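Side-chain contacts in DUF72 domain-containing protein (Thermotoga maritima, PDB 1VPQ), which is of unknown function but belongs to the DUF72 family and folds as a TIM-type barrel, with a sulfate, probably from crystallisation, bound in the crystal: residues V53-T58 and R66-M71; R109-L114 and Q118-T123; Q39-Y44 and P77-T82; F81-P86 and E105-Q110. One frame throughout, in Å; residues are numbered along the deposited sequence.

Contact 1. Residues V53-T58 and R66-M71; sequences VELNFT and RSFVQM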
loop_
_atom_site.group_PDB
_atom_site.type_symbol
_atom_site.label_atom_id
_atom_site.label_comp_id
_atom_site.label_asym_id
_atom_site.label_seq_id
_atom_site.Cartn_x
_atom_site.Cartn_y
_atom_site.Cartn_z
ATOM N N VAL A 53 7.984 1.769 4.150
ATOM C CA VAL A 53 7.338 0.465 4.157
ATOM C C VAL A 53 5.852 0.684 4.407
ATOM O O VAL A 53 5.471 1.621 5.099
ATOM C CB VAL A 53 7.968 -0.501 5.211
ATOM C CG1 VAL A 53 7.744 -0.008 6.639
ATOM C CG2 VAL A 53 7.440 -1.920 5.049
ATOM N N GLU A 54 5.026 -0.165 3.808
ATOM C CA GLU A 54 3.579 -0.129 3.979
ATOM C C GLU A 54 3.170 -1.214 4.972
ATOM O O GLU A 54 3.498 -2.379 4.783
ATOM C CB GLU A 54 2.916 -0.371 2.632
ATOM C CG GLU A 54 1.404 -0.357 2.636
ATOM C CD GLU A 54 0.844 -0.845 1.322
ATOM O OE1 GLU A 54 0.744 -2.078 1.164
ATOM O OE2 GLU A 54 0.519 0.005 0.456
ATOM N N LEU A 55 2.434 -0.827 6.014
ATOM C CA LEU A 55 2.111 -1.739 7.115
ATOM C C LEU A 55 0.615 -2.002 7.314
ATOM O O LEU A 55 -0.233 -1.167 7.011
ATOM C CB LEU A 55 2.724 -1.211 8.414
ATOM C CG LEU A 55 4.259 -1.227 8.430
ATOM C CD1 LEU A 55 4.807 -0.383 9.555
ATOM C CD2 LEU A 55 4.791 -2.651 8.529
ATOM N N ASN A 56 0.318 -3.195 7.821
ATOM C CA ASN A 56 -1.030 -3.578 8.199
ATOM C C ASN A 56 -0.975 -4.284 9.544
ATOM O O ASN A 56 -0.615 -5.460 9.629
ATOM C CB ASN A 56 -1.655 -4.488 7.137
ATOM C CG ASN A 56 -3.065 -4.948 7.500
ATOM O OD1 ASN A 56 -3.814 -4.249 8.186
ATOM N ND2 ASN A 56 -3.431 -6.130 7.025
ATOM N N PHE A 57 -1.339 -3.553 10.592
ATOM C CA PHE A 57 -1.269 -4.065 11.950
ATOM C C PHE A 57 -2.514 -4.851 12.273
ATOM O O PHE A 57 -3.617 -4.316 12.248
ATOM C CB PHE A 57 -1.113 -2.921 12.948
ATOM C CG PHE A 57 0.115 -2.100 12.721
ATOM C CD1 PHE A 57 1.348 -2.541 13.173
ATOM C CD2 PHE A 57 0.042 -0.897 12.034
ATOM C CE1 PHE A 57 2.491 -1.788 12.951
ATOM C CE2 PHE A 57 1.174 -0.138 11.812
ATOM C CZ PHE A 57 2.401 -0.582 12.269
ATOM N N THR A 58 -2.327 -6.132 12.557
ATOM C CA THR A 58 -3.409 -6.986 13.020
ATOM C C THR A 58 -2.901 -7.737 14.246
ATOM O O THR A 58 -1.817 -7.440 14.751
ATOM C CB THR A 58 -3.838 -7.974 11.927
ATOM O OG1 THR A 58 -2.839 -8.985 11.774
ATOM C CG2 THR A 58 -4.041 -7.257 10.598
ATOM N N ARG A 66 2.694 -2.337 19.278
ATOM C CA ARG A 66 3.564 -2.018 20.412
ATOM C C ARG A 66 5.038 -2.188 20.054
ATOM O O ARG A 66 5.836 -1.263 20.222
ATOM C CB ARG A 66 3.226 -2.903 21.616
ATOM N N SER A 67 5.381 -3.368 19.545
ATOM C CA SER A 67 6.763 -3.688 19.173
ATOM C C SER A 67 7.290 -2.820 18.041
ATOM O O SER A 67 8.495 -2.633 17.921
ATOM C CB SER A 67 6.899 -5.163 18.787
ATOM O OG SER A 67 6.714 -5.999 19.921
ATOM N N PHE A 68 6.393 -2.298 17.211
ATOM C CA PHE A 68 6.784 -1.359 16.162
ATOM C C PHE A 68 7.124 0.021 16.735
ATOM O O PHE A 68 8.149 0.604 16.389
ATOM C CB PHE A 68 5.684 -1.221 15.112
ATOM C CG PHE A 68 6.083 -0.369 13.941
ATOM C CD1 PHE A 68 6.977 -0.851 12.991
ATOM C CD2 PHE A 68 5.584 0.921 13.797
ATOM C CE1 PHE A 68 7.361 -0.067 11.909
ATOM C CE2 PHE A 68 5.957 1.714 12.714
ATOM C CZ PHE A 68 6.849 1.220 11.768
ATOM N N VAL A 69 6.261 0.525 17.612
ATOM C CA VAL A 69 6.428 1.853 18.211
ATOM C C VAL A 69 7.682 1.946 19.115
ATOM O O VAL A 69 8.333 2.996 19.178
ATOM C CB VAL A 69 5.142 2.273 18.978
ATOM C CG1 VAL A 69 5.341 3.572 19.741
ATOM C CG2 VAL A 69 3.987 2.433 18.007
ATOM N N GLN A 70 8.020 0.857 19.800
ATOM C CA GLN A 70 9.262 0.788 20.584
ATOM C C GLN A 70 10.493 0.707 19.672
ATOM O O GLN A 70 11.512 1.350 19.917
ATOM C CB GLN A 70 9.234 -0.421 21.520
ATOM C CG GLN A 70 8.147 -0.356 22.591
ATOM C CD GLN A 70 7.974 -1.669 23.340
ATOM O OE1 GLN A 70 8.730 -2.623 23.139
ATOM N NE2 GLN A 70 6.969 -1.723 24.209
ATOM N N MET A 71 10.373 -0.090 18.614
ATOM C CA MET A 71 11.442 -0.289 17.628
ATOM C C MET A 71 11.656 0.957 16.752
ATOM O O MET A 71 12.688 1.098 16.095
ATOM C CB MET A 71 11.081 -1.497 16.758
ATOM C CG MET A 71 12.214 -2.138 15.968
ATOM S SD MET A 71 11.794 -3.834 15.428
ATOM C CE MET A 71 10.167 -3.606 14.697
#

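Contact 2. Residues R109-L114 and Q118-T123; sequences RQIEPL and QRLKMT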
loop_
_atom_site.group_PDB
_atom_site.type_symbol
_atom_site.label_atom_id
_atom_site.label_comp_id
_atom_site.label_asym_id
_atom_site.label_seq_id
_atom_site.Cartn_x
_atom_site.Cartn_y
_atom_site.Cartn_z
ATOM N N ARG A 109 -6.437 7.866 16.930
ATOM C CA ARG A 109 -5.776 7.909 18.229
ATOM C C ARG A 109 -4.547 6.997 18.246
ATOM O O ARG A 109 -3.465 7.431 18.637
ATOM C CB ARG A 109 -6.755 7.516 19.340
ATOM N N GLN A 110 -4.708 5.749 17.802
ATOM C CA GLN A 110 -3.579 4.809 17.762
ATOM C C GLN A 110 -2.406 5.454 17.037
ATOM O O GLN A 110 -1.314 5.536 17.578
ATOM C CB GLN A 110 -3.899 3.487 17.044
ATOM C CG GLN A 110 -5.291 2.921 17.213
ATOM C CD GLN A 110 -5.649 2.659 18.643
ATOM O OE1 GLN A 110 -4.913 1.989 19.365
ATOM N NE2 GLN A 110 -6.793 3.178 19.068
ATOM N N ILE A 111 -2.652 5.922 15.815
ATOM C CA ILE A 111 -1.582 6.417 14.936
ATOM C C ILE A 111 -1.321 7.926 15.039
ATOM O O ILE A 111 -0.502 8.456 14.285
ATOM C CB ILE A 111 -1.860 6.065 13.451
ATOM C CG1 ILE A 111 -3.085 6.823 12.927
ATOM C CG2 ILE A 111 -2.028 4.551 13.293
ATOM C CD1 ILE A 111 -3.187 6.839 11.434
ATOM N N GLU A 112 -2.021 8.608 15.950
ATOM C CA GLU A 112 -1.793 10.046 16.219
ATOM C C GLU A 112 -0.328 10.366 16.554
ATOM O O GLU A 112 0.211 11.353 16.044
ATOM C CB GLU A 112 -2.717 10.553 17.338
ATOM C CG GLU A 112 -2.602 12.058 17.639
ATOM C CD GLU A 112 -2.933 12.954 16.446
ATOM O OE1 GLU A 112 -3.730 12.542 15.573
ATOM O OE2 GLU A 112 -2.398 14.084 16.387
ATOM N N PRO A 113 0.315 9.546 17.417
ATOM C CA PRO A 113 1.755 9.643 17.653
ATOM C C PRO A 113 2.579 9.935 16.402
ATOM O O PRO A 113 3.301 10.934 16.332
ATOM C CB PRO A 113 2.121 8.227 18.168
ATOM C CG PRO A 113 0.837 7.449 18.230
ATOM C CD PRO A 113 -0.254 8.474 18.250
ATOM N N LEU A 114 2.438 9.064 15.416
ATOM C CA LEU A 114 3.410 8.966 14.342
ATOM C C LEU A 114 3.171 9.980 13.242
ATOM O O LEU A 114 4.084 10.298 12.487
ATOM C CB LEU A 114 3.441 7.530 13.820
ATOM C CG LEU A 114 3.665 6.549 14.987
ATOM C CD1 LEU A 114 3.753 5.106 14.539
ATOM C CD2 LEU A 114 4.920 6.919 15.787
ATOM N N GLN A 118 5.843 12.865 12.249
ATOM C CA GLN A 118 6.090 12.992 10.815
ATOM C C GLN A 118 6.663 11.722 10.190
ATOM O O GLN A 118 7.476 11.780 9.268
ATOM C CB GLN A 118 7.003 14.188 10.554
ATOM C CG GLN A 118 6.589 15.421 11.320
ATOM C CD GLN A 118 7.086 16.692 10.684
ATOM O OE1 GLN A 118 6.291 17.540 10.283
ATOM N NE2 GLN A 118 8.408 16.829 10.570
ATOM N N ARG A 119 6.224 10.579 10.698
ATOM C CA ARG A 119 6.666 9.281 10.201
ATOM C C ARG A 119 5.618 8.703 9.258
ATOM O O ARG A 119 5.947 7.927 8.363
ATOM C CB ARG A 119 6.926 8.322 11.364
ATOM C CG ARG A 119 7.539 9.004 12.586
ATOM C CD ARG A 119 8.572 8.154 13.299
ATOM N NE ARG A 119 9.794 7.983 12.504
ATOM C CZ ARG A 119 10.988 7.652 12.995
ATOM N NH1 ARG A 119 11.174 7.454 14.294
ATOM N NH2 ARG A 119 12.011 7.521 12.171
ATOM N N LEU A 120 4.360 9.092 9.464
ATOM C CA LEU A 120 3.246 8.619 8.652
ATOM C C LEU A 120 3.010 9.525 7.455
ATOM O O LEU A 120 2.693 10.702 7.614
ATOM C CB LEU A 120 1.971 8.539 9.491
ATOM C CG LEU A 120 0.722 8.045 8.749
ATOM C CD1 LEU A 120 0.995 6.755 8.003
ATOM C CD2 LEU A 120 -0.444 7.849 9.700
ATOM N N LYS A 121 3.154 8.955 6.260
ATOM C CA LYS A 121 3.010 9.698 5.005
ATOM C C LYS A 121 1.605 9.593 4.400
ATOM O O LYS A 121 1.157 10.515 3.710
ATOM C CB LYS A 121 4.040 9.200 3.978
ATOM C CG LYS A 121 5.492 9.557 4.294
ATOM C CD LYS A 121 5.798 11.015 4.033
ATOM C CE LYS A 121 7.253 11.228 3.649
ATOM N NZ LYS A 121 7.590 12.670 3.542
ATOM N N MET A 122 0.927 8.472 4.640
ATOM C CA MET A 122 -0.357 8.184 3.991
ATOM C C MET A 122 -1.083 7.021 4.666
ATOM O O MET A 122 -0.452 6.081 5.153
ATOM C CB MET A 122 -0.121 7.851 2.512
ATOM C CG MET A 122 -1.367 7.679 1.638
ATOM S SD MET A 122 -2.124 9.208 1.073
ATOM C CE MET A 122 -0.808 10.075 0.228
ATOM N N THR A 123 -2.414 7.105 4.695
ATOM C CA THR A 123 -3.260 5.998 5.151
ATOM C C THR A 123 -3.962 5.371 3.951
ATOM O O THR A 123 -4.461 6.073 3.080
ATOM C CB THR A 123 -4.278 6.456 6.217
ATOM O OG1 THR A 123 -3.565 6.876 7.384
ATOM C CG2 THR A 123 -5.225 5.322 6.615
#

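Contact 3. Residues Q39-Y44 and P77-T82; sequences QFLKYY and PDFYFT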
loop_
_atom_site.group_PDB
_atom_site.type_symbol
_atom_site.label_atom_id
_atom_site.label_comp_id
_atom_site.label_asym_id
_atom_site.label_seq_id
_atom_site.Cartn_x
_atom_site.Cartn_y
_atom_site.Cartn_z
ATOM N N GLN A 39 16.162 -7.976 13.913
ATOM C CA GLN A 39 17.036 -7.135 13.080
ATOM C C GLN A 39 16.527 -6.989 11.641
ATOM O O GLN A 39 17.217 -6.426 10.796
ATOM C CB GLN A 39 18.459 -7.701 13.074
ATOM N N PHE A 40 15.320 -7.489 11.374
ATOM C CA PHE A 40 14.711 -7.396 10.045
ATOM C C PHE A 40 14.510 -5.947 9.612
ATOM O O PHE A 40 14.827 -5.585 8.479
ATOM C CB PHE A 40 13.333 -8.083 10.002
ATOM C CG PHE A 40 13.366 -9.589 9.888
ATOM C CD1 PHE A 40 14.536 -10.288 9.629
ATOM C CD2 PHE A 40 12.178 -10.300 10.003
ATOM C CE1 PHE A 40 14.525 -11.676 9.521
ATOM C CE2 PHE A 40 12.154 -11.682 9.892
ATOM C CZ PHE A 40 13.330 -12.376 9.652
ATOM N N LEU A 41 13.952 -5.132 10.502
ATOM C CA LEU A 41 13.650 -3.746 10.161
ATOM C C LEU A 41 14.930 -2.941 9.918
ATOM O O LEU A 41 15.001 -2.182 8.964
ATOM C CB LEU A 41 12.779 -3.074 11.231
ATOM C CG LEU A 41 12.397 -1.612 10.925
ATOM C CD1 LEU A 41 11.599 -1.477 9.623
ATOM C CD2 LEU A 41 11.632 -0.997 12.079
ATOM N N LYS A 42 15.927 -3.113 10.784
ATOM C CA LYS A 42 17.221 -2.457 10.603
ATOM C C LYS A 42 17.874 -2.871 9.284
ATOM O O LYS A 42 18.393 -2.023 8.558
ATOM C CB LYS A 42 18.161 -2.756 11.769
ATOM C CG LYS A 42 19.490 -2.018 11.693
ATOM C CD LYS A 42 20.271 -2.205 12.967
ATOM C CE LYS A 42 21.530 -1.355 12.995
ATOM N NZ LYS A 42 22.130 -1.354 14.366
ATOM N N TYR A 43 17.829 -4.165 8.972
ATOM C CA TYR A 43 18.378 -4.671 7.711
ATOM C C TYR A 43 17.630 -4.102 6.508
ATOM O O TYR A 43 18.232 -3.773 5.492
ATOM C CB TYR A 43 18.347 -6.205 7.653
ATOM C CG TYR A 43 19.318 -6.767 6.633
ATOM C CD1 TYR A 43 18.955 -6.907 5.292
ATOM C CD2 TYR A 43 20.616 -7.129 7.002
ATOM C CE1 TYR A 43 19.855 -7.417 4.346
ATOM C CE2 TYR A 43 21.523 -7.634 6.066
ATOM C CZ TYR A 43 21.138 -7.776 4.742
ATOM O OH TYR A 43 22.032 -8.280 3.820
ATOM N N TYR A 44 16.315 -4.001 6.637
ATOM C CA TYR A 44 15.457 -3.417 5.615
ATOM C C TYR A 44 15.875 -1.976 5.229
ATOM O O TYR A 44 16.070 -1.687 4.047
ATOM C CB TYR A 44 14.007 -3.464 6.117
ATOM C CG TYR A 44 12.955 -2.927 5.185
ATOM C CD1 TYR A 44 12.611 -1.576 5.202
ATOM C CD2 TYR A 44 12.279 -3.767 4.314
ATOM C CE1 TYR A 44 11.635 -1.070 4.354
ATOM C CE2 TYR A 44 11.288 -3.273 3.464
ATOM C CZ TYR A 44 10.976 -1.918 3.485
ATOM O OH TYR A 44 10.002 -1.411 2.651
ATOM N N PRO A 77 15.432 9.276 11.608
ATOM C CA PRO A 77 14.397 10.255 11.248
ATOM C C PRO A 77 13.827 10.133 9.829
ATOM O O PRO A 77 12.640 10.385 9.624
ATOM C CB PRO A 77 15.119 11.599 11.391
ATOM C CG PRO A 77 16.229 11.353 12.317
ATOM C CD PRO A 77 16.634 9.931 12.160
ATOM N N ASP A 78 14.666 9.764 8.865
ATOM C CA ASP A 78 14.246 9.680 7.459
ATOM C C ASP A 78 13.766 8.276 7.068
ATOM O O ASP A 78 14.057 7.791 5.975
ATOM C CB ASP A 78 15.368 10.166 6.516
ATOM C CG ASP A 78 16.572 9.225 6.479
ATOM O OD1 ASP A 78 16.875 8.581 7.510
ATOM O OD2 ASP A 78 17.222 9.136 5.413
ATOM N N PHE A 79 13.035 7.620 7.965
ATOM C CA PHE A 79 12.326 6.398 7.615
ATOM C C PHE A 79 10.846 6.610 7.873
ATOM O O PHE A 79 10.450 7.028 8.960
ATOM C CB PHE A 79 12.841 5.194 8.393
ATOM C CG PHE A 79 12.312 3.887 7.880
ATOM C CD1 PHE A 79 12.777 3.357 6.683
ATOM C CD2 PHE A 79 11.338 3.192 8.584
ATOM C CE1 PHE A 79 12.283 2.151 6.199
ATOM C CE2 PHE A 79 10.843 1.985 8.111
ATOM C CZ PHE A 79 11.321 1.463 6.914
ATOM N N TYR A 80 10.045 6.310 6.854
ATOM C CA TYR A 80 8.629 6.634 6.830
ATOM C C TYR A 80 7.796 5.395 6.600
ATOM O O TYR A 80 8.310 4.344 6.244
ATOM C CB TYR A 80 8.342 7.621 5.702
ATOM C CG TYR A 80 9.181 8.865 5.776
ATOM C CD1 TYR A 80 8.849 9.902 6.642
ATOM C CD2 TYR A 80 10.320 9.004 4.989
ATOM C CE1 TYR A 80 9.622 11.049 6.710
ATOM C CE2 TYR A 80 11.101 10.143 5.057
ATOM C CZ TYR A 80 10.748 11.156 5.915
ATOM O OH TYR A 80 11.528 12.279 5.971
ATOM N N PHE A 81 6.493 5.522 6.787
ATOM C CA PHE A 81 5.615 4.424 6.443
ATOM C C PHE A 81 4.224 4.880 6.042
ATOM O O PHE A 81 3.860 6.040 6.225
ATOM C CB PHE A 81 5.579 3.377 7.574
ATOM C CG PHE A 81 5.017 3.884 8.866
ATOM C CD1 PHE A 81 5.774 4.695 9.699
ATOM C CD2 PHE A 81 3.734 3.520 9.266
ATOM C CE1 PHE A 81 5.247 5.155 10.900
ATOM C CE2 PHE A 81 3.201 3.974 10.471
ATOM C CZ PHE A 81 3.953 4.793 11.280
ATOM N N THR A 82 3.494 3.956 5.422
ATOM C CA THR A 82 2.067 4.093 5.151
ATOM C C THR A 82 1.345 2.966 5.876
ATOM O O THR A 82 1.943 1.927 6.179
ATOM C CB THR A 82 1.753 3.995 3.659
ATOM O OG1 THR A 82 2.153 2.709 3.170
ATOM C CG2 THR A 82 2.473 5.087 2.880
#

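Contact 4. Residues F81-P86 and E105-Q110; sequences FTVKTP and ENFTRQ. With SO4 (sulfate ion), chain B.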
loop_
_atom_site.group_PDB
_atom_site.type_symbol
_atom_site.label_atom_id
_atom_site.label_comp_id
_atom_site.label_asym_id
_atom_site.label_seq_id
_atom_site.Cartn_x
_atom_site.Cartn_y
_atom_site.Cartn_z
ATOM N N PHE A 81 6.493 5.522 6.787
ATOM C CA PHE A 81 5.615 4.424 6.443
ATOM C C PHE A 81 4.224 4.880 6.042
ATOM O O PHE A 81 3.860 6.040 6.225
ATOM C CB PHE A 81 5.579 3.377 7.574
ATOM C CG PHE A 81 5.017 3.884 8.866
ATOM C CD1 PHE A 81 5.774 4.695 9.699
ATOM C CD2 PHE A 81 3.734 3.520 9.266
ATOM C CE1 PHE A 81 5.247 5.155 10.900
ATOM C CE2 PHE A 81 3.201 3.974 10.471
ATOM C CZ PHE A 81 3.953 4.793 11.280
ATOM N N THR A 82 3.494 3.956 5.422
ATOM C CA THR A 82 2.067 4.093 5.151
ATOM C C THR A 82 1.345 2.966 5.876
ATOM O O THR A 82 1.943 1.927 6.179
ATOM C CB THR A 82 1.753 3.995 3.659
ATOM O OG1 THR A 82 2.153 2.709 3.170
ATOM C CG2 THR A 82 2.473 5.087 2.880
ATOM N N VAL A 83 0.063 3.168 6.163
ATOM C CA VAL A 83 -0.680 2.235 7.015
ATOM C C VAL A 83 -2.053 1.926 6.436
ATOM O O VAL A 83 -2.740 2.819 5.950
ATOM C CB VAL A 83 -0.874 2.794 8.457
ATOM C CG1 VAL A 83 -1.254 1.680 9.430
ATOM C CG2 VAL A 83 0.378 3.445 8.941
ATOM N N LYS A 84 -2.451 0.657 6.513
ATOM C CA LYS A 84 -3.808 0.259 6.151
ATOM C C LYS A 84 -4.794 0.625 7.265
ATOM O O LYS A 84 -4.499 0.437 8.452
ATOM C CB LYS A 84 -3.882 -1.246 5.863
ATOM C CG LYS A 84 -3.449 -1.634 4.467
ATOM C CD LYS A 84 -3.881 -3.053 4.141
ATOM C CE LYS A 84 -3.701 -3.377 2.664
ATOM N NZ LYS A 84 -4.265 -4.718 2.316
ATOM N N THR A 85 -5.964 1.137 6.874
ATOM C CA THR A 85 -7.079 1.356 7.803
ATOM C C THR A 85 -7.485 0.013 8.402
ATOM O O THR A 85 -7.136 -1.040 7.855
ATOM C CB THR A 85 -8.343 1.946 7.108
ATOM O OG1 THR A 85 -8.855 1.006 6.152
ATOM C CG2 THR A 85 -8.051 3.283 6.427
ATOM N N PRO A 86 -8.250 0.037 9.515
ATOM C CA PRO A 86 -8.740 -1.237 10.049
ATOM C C PRO A 86 -9.584 -1.985 9.015
ATOM O O PRO A 86 -10.140 -1.364 8.100
ATOM C CB PRO A 86 -9.588 -0.819 11.258
ATOM C CG PRO A 86 -9.115 0.549 11.612
ATOM C CD PRO A 86 -8.705 1.184 10.321
ATOM N N GLU A 105 -11.892 7.252 14.196
ATOM C CA GLU A 105 -11.490 8.120 15.316
ATOM C C GLU A 105 -10.636 7.347 16.312
ATOM O O GLU A 105 -9.630 7.852 16.810
ATOM C CB GLU A 105 -12.714 8.697 16.031
ATOM C CG GLU A 105 -13.411 9.804 15.242
ATOM C CD GLU A 105 -14.603 10.411 15.974
ATOM O OE1 GLU A 105 -15.350 9.662 16.654
ATOM O OE2 GLU A 105 -14.797 11.645 15.857
ATOM N N ASN A 106 -11.065 6.124 16.600
ATOM C CA ASN A 106 -10.320 5.198 17.443
ATOM C C ASN A 106 -8.939 4.922 16.856
ATOM O O ASN A 106 -7.920 5.023 17.541
ATOM C CB ASN A 106 -11.109 3.893 17.559
ATOM C CG ASN A 106 -10.545 2.962 18.597
ATOM O OD1 ASN A 106 -10.043 1.883 18.269
ATOM N ND2 ASN A 106 -10.626 3.365 19.864
ATOM N N PHE A 107 -8.941 4.581 15.570
ATOM C CA PHE A 107 -7.730 4.330 14.781
ATOM C C PHE A 107 -6.810 5.545 14.719
ATOM O O PHE A 107 -5.599 5.401 14.794
ATOM C CB PHE A 107 -8.135 3.909 13.369
ATOM C CG PHE A 107 -7.015 3.932 12.361
ATOM C CD1 PHE A 107 -6.129 2.870 12.266
ATOM C CD2 PHE A 107 -6.885 4.997 11.473
ATOM C CE1 PHE A 107 -5.117 2.876 11.318
ATOM C CE2 PHE A 107 -5.877 5.017 10.525
ATOM C CZ PHE A 107 -4.992 3.956 10.441
ATOM N N THR A 108 -7.390 6.736 14.576
ATOM C CA THR A 108 -6.614 7.980 14.522
ATOM C C THR A 108 -5.799 8.144 15.797
ATOM O O THR A 108 -4.627 8.515 15.751
ATOM C CB THR A 108 -7.516 9.219 14.340
ATOM O OG1 THR A 108 -8.259 9.102 13.123
ATOM C CG2 THR A 108 -6.691 10.493 14.284
ATOM N N ARG A 109 -6.437 7.866 16.930
ATOM C CA ARG A 109 -5.776 7.909 18.229
ATOM C C ARG A 109 -4.547 6.997 18.246
ATOM O O ARG A 109 -3.465 7.431 18.637
ATOM C CB ARG A 109 -6.755 7.516 19.340
ATOM N N GLN A 110 -4.708 5.749 17.802
ATOM C CA GLN A 110 -3.579 4.809 17.762
ATOM C C GLN A 110 -2.406 5.454 17.037
ATOM O O GLN A 110 -1.314 5.536 17.578
ATOM C CB GLN A 110 -3.899 3.487 17.044
ATOM C CG GLN A 110 -5.291 2.921 17.213
ATOM C CD GLN A 110 -5.649 2.659 18.643
ATOM O OE1 GLN A 110 -4.913 1.989 19.365
ATOM N NE2 GLN A 110 -6.793 3.178 19.068
HETATM S S SO4 B . -3.886 -6.455 -0.873
HETATM O O1 SO4 B . -4.577 -5.486 -1.718
HETATM O O2 SO4 B . -4.849 -7.304 -0.181
HETATM O O3 SO4 B . -3.041 -7.278 -1.726
HETATM O O4 SO4 B . -3.100 -5.746 0.130
#

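Contact 1. Residues V53-T58 and R66-M71
Leu-55 and Phe-57 both press on the same face of the Phe-68 ring, which reaches across from helix 65-72. Leu-55 uses one methyl. Its CD1 lies 3.8 Å from the ring centroid, 29° off the normal, a CH-pi contact over the face. The nearest ring atom is CZ of Phe-68, 3.4 Å from that CD1, so the methyl sits over the outer half of the ring. Phe-57 covers the inner half. Its CZ comes within 3.8 Å of Phe-68 CD2, and its CE1 is 3.9 Å from Phe-68 CB. The two rings are inclined at 59°, with centroids 5.5 Å apart, and form neither a stack nor an edge-to-face pair.

The helix and the strand it covers belong to a beta-alpha-beta crossover of the barrel: strand 52-55, helix 65-72, strand 80-84. Phe-68 has CG anti to its backbone N (chi1 -175°), which sends the ring straight out from the helix toward the strand. Leu-55 and Phe-57 both place CG anti to the carbonyl carbon, beside the backbone N. Leu-55 then meets Phe-68 from the opposite direction, while Phe-57 crosses it at about a right angle. Phe-68 also makes an edge-to-face pair with Phe-81 of strand 80-84. Phe-57 makes another with Trp-65, one turn earlier in the helix, and touches Val-83 of strand 80-84.

Contact 2. Residues R109-L114 and Q118-T123
The flat group at the centre is the peptide carbonyl of Leu-114, which takes N-H groups from both Arg-119 and Leu-120. Arg-119 N meets Leu-114 O end-on, nearly along the C=O axis, at 2.8 Å. Leu-120 N comes from above the carbonyl plane, 56° out of it, and its bond to Leu-114 O is longer at 3.3 Å. Two donors therefore grip one oxygen in the last turn of the helix. Gln-118, with positive phi, is where the chain leaves helix 101-116, and the turn is a Schellman motif. The side chains of Leu-114 and Arg-119 also meet near their roots, with their CB atoms 4.3 Å apart. The arginine chain then bends away, and its NH2 makes a weak hydrogen bond to Thr-75 O.

One turn back, Ile-111 meets the strand with a single methyl. Its CD1 is 3.4 Å from Leu-120 CD2, a tight carbon pair. CG1 of Ile-111 stands between the backbone N and the carbonyl carbon (chi1 67°), a crowded position that directs CD1 to the strand. The same methyl lies 4.1 Å from Thr-123 OG1, whose polar partner is Tyr-148 OH.

The short axes of helix 109-114 and strand 120-123 approach to 9.5 Å and run in roughly opposed directions, at 147°. Leu-114 also packs on Trp-65 and Leu-72 of helix 65-72. Through Leu-114 on Phe-81 and Ile-111 on Leu-120, helix 101-116 lies over strands 80-84 and 120-126. Leu-120 touches Val-83 between these neighbouring strands.

Contact 3. Residues Q39-Y44 and P77-T82
Phe-79 meets Tyr-44 rim to rim and takes one methyl of Leu-41 beside it. Tyr-44 CE1 is 3.6 Å from Phe-79 CZ and lies at the edge of the phenylalanine ring, near its plane. Tyr-44 CD1 is 3.7 Å from the same CZ. The ring planes stand at 87° and the centroids are 6.0 Å apart, yet neither ring sits over the face of the other. Leu-41 CD1 adds a looser contact, 3.9 Å from Phe-79 CE2.

All three side chains are buried. Tyr-44 has CG anti to the backbone N (chi1 -179°), which carries its ring out from helix 40-46 toward Phe-79. Its OH makes hydrogen bonds with Ile-52 O and Thr-18 N, which fixes the far end of the ring and helps to hold its edge against Phe-79. Phe-50 meets the Tyr-44 ring too. Phe-79 in turn touches Trp-45 and Val-53. With an alanine at Phe-79, the edge of Tyr-44 and the Leu-41 methyl would probably lose their common partner, and a gap would open between helix 40-46 and the chain entering strand 80-84.

Val-53 of strand 52-55 touches both aromatic rings, so the cluster lies between that strand and the helix preceding it. Such apolar side chains filling the layer between outer helices and parallel inner strands are characteristic of the TIM barrel.

Contact 4. Residues F81-P86 and E105-Q110
Phe-107 of helix 101-116 packs against Val-83 and Pro-86 at the C-terminal end of strand 80-84, in the outer layer of the TIM-type barrel. The proline supplies the main contact. Its CD lies over one face of the Phe-107 ring, 4.0 Å from the centroid and 26° off the normal, as a CH-pi contact. CA of Thr-85 is over the same face. Val-83 CG1 comes to the ring edge, 4.5 Å from Phe-107 CE1. CG of Phe-107 is anti to the backbone N (chi1 166°), which extends the ring from the helix into this bend of the chain. If a serine took the place of Phe-107, Pro-86 and Val-83 would probably lose the ring that covers them from helix 101-116, and a gap would open there.

Lys-84 turns the other way. Its extended chain brings NZ within 2.7 Å of O4 of a sulfate, probably from the crystallisation liquor. Arg-157, Arg-203 and Tyr-220 also bind this ion, and NZ has a second partner in Gln-126. The strand end is thus apolar toward the helix, while the lysine and arginines round the sulfate are consistent with a pocket that could take an anion.

Contacts 3 and 4 both use strand 80-84. Contact 1 lies against it through neighbouring strand 52-55, where Leu-55 N is 2.8 Å from Thr-82 O, a probable hydrogen bond. Contact 2 joins it from the other side, with Arg-119 O 2.9 Å from Phe-81 N. Contacts 2 and 4 share helix 101-116, and their centres are about 7 Å apart. Contacts 3 and 4 share Phe-81 and Thr-82, yet their centres are about 18 Å apart. The sulfate is reached from the contact 4 end of the strand, by Lys-84 NZ. Glu-54 of segment 53-58, which takes no part in contact 1 itself, pairs with Arg-203, a sulfate ligand. That segment thus reaches the sulfate's second shell.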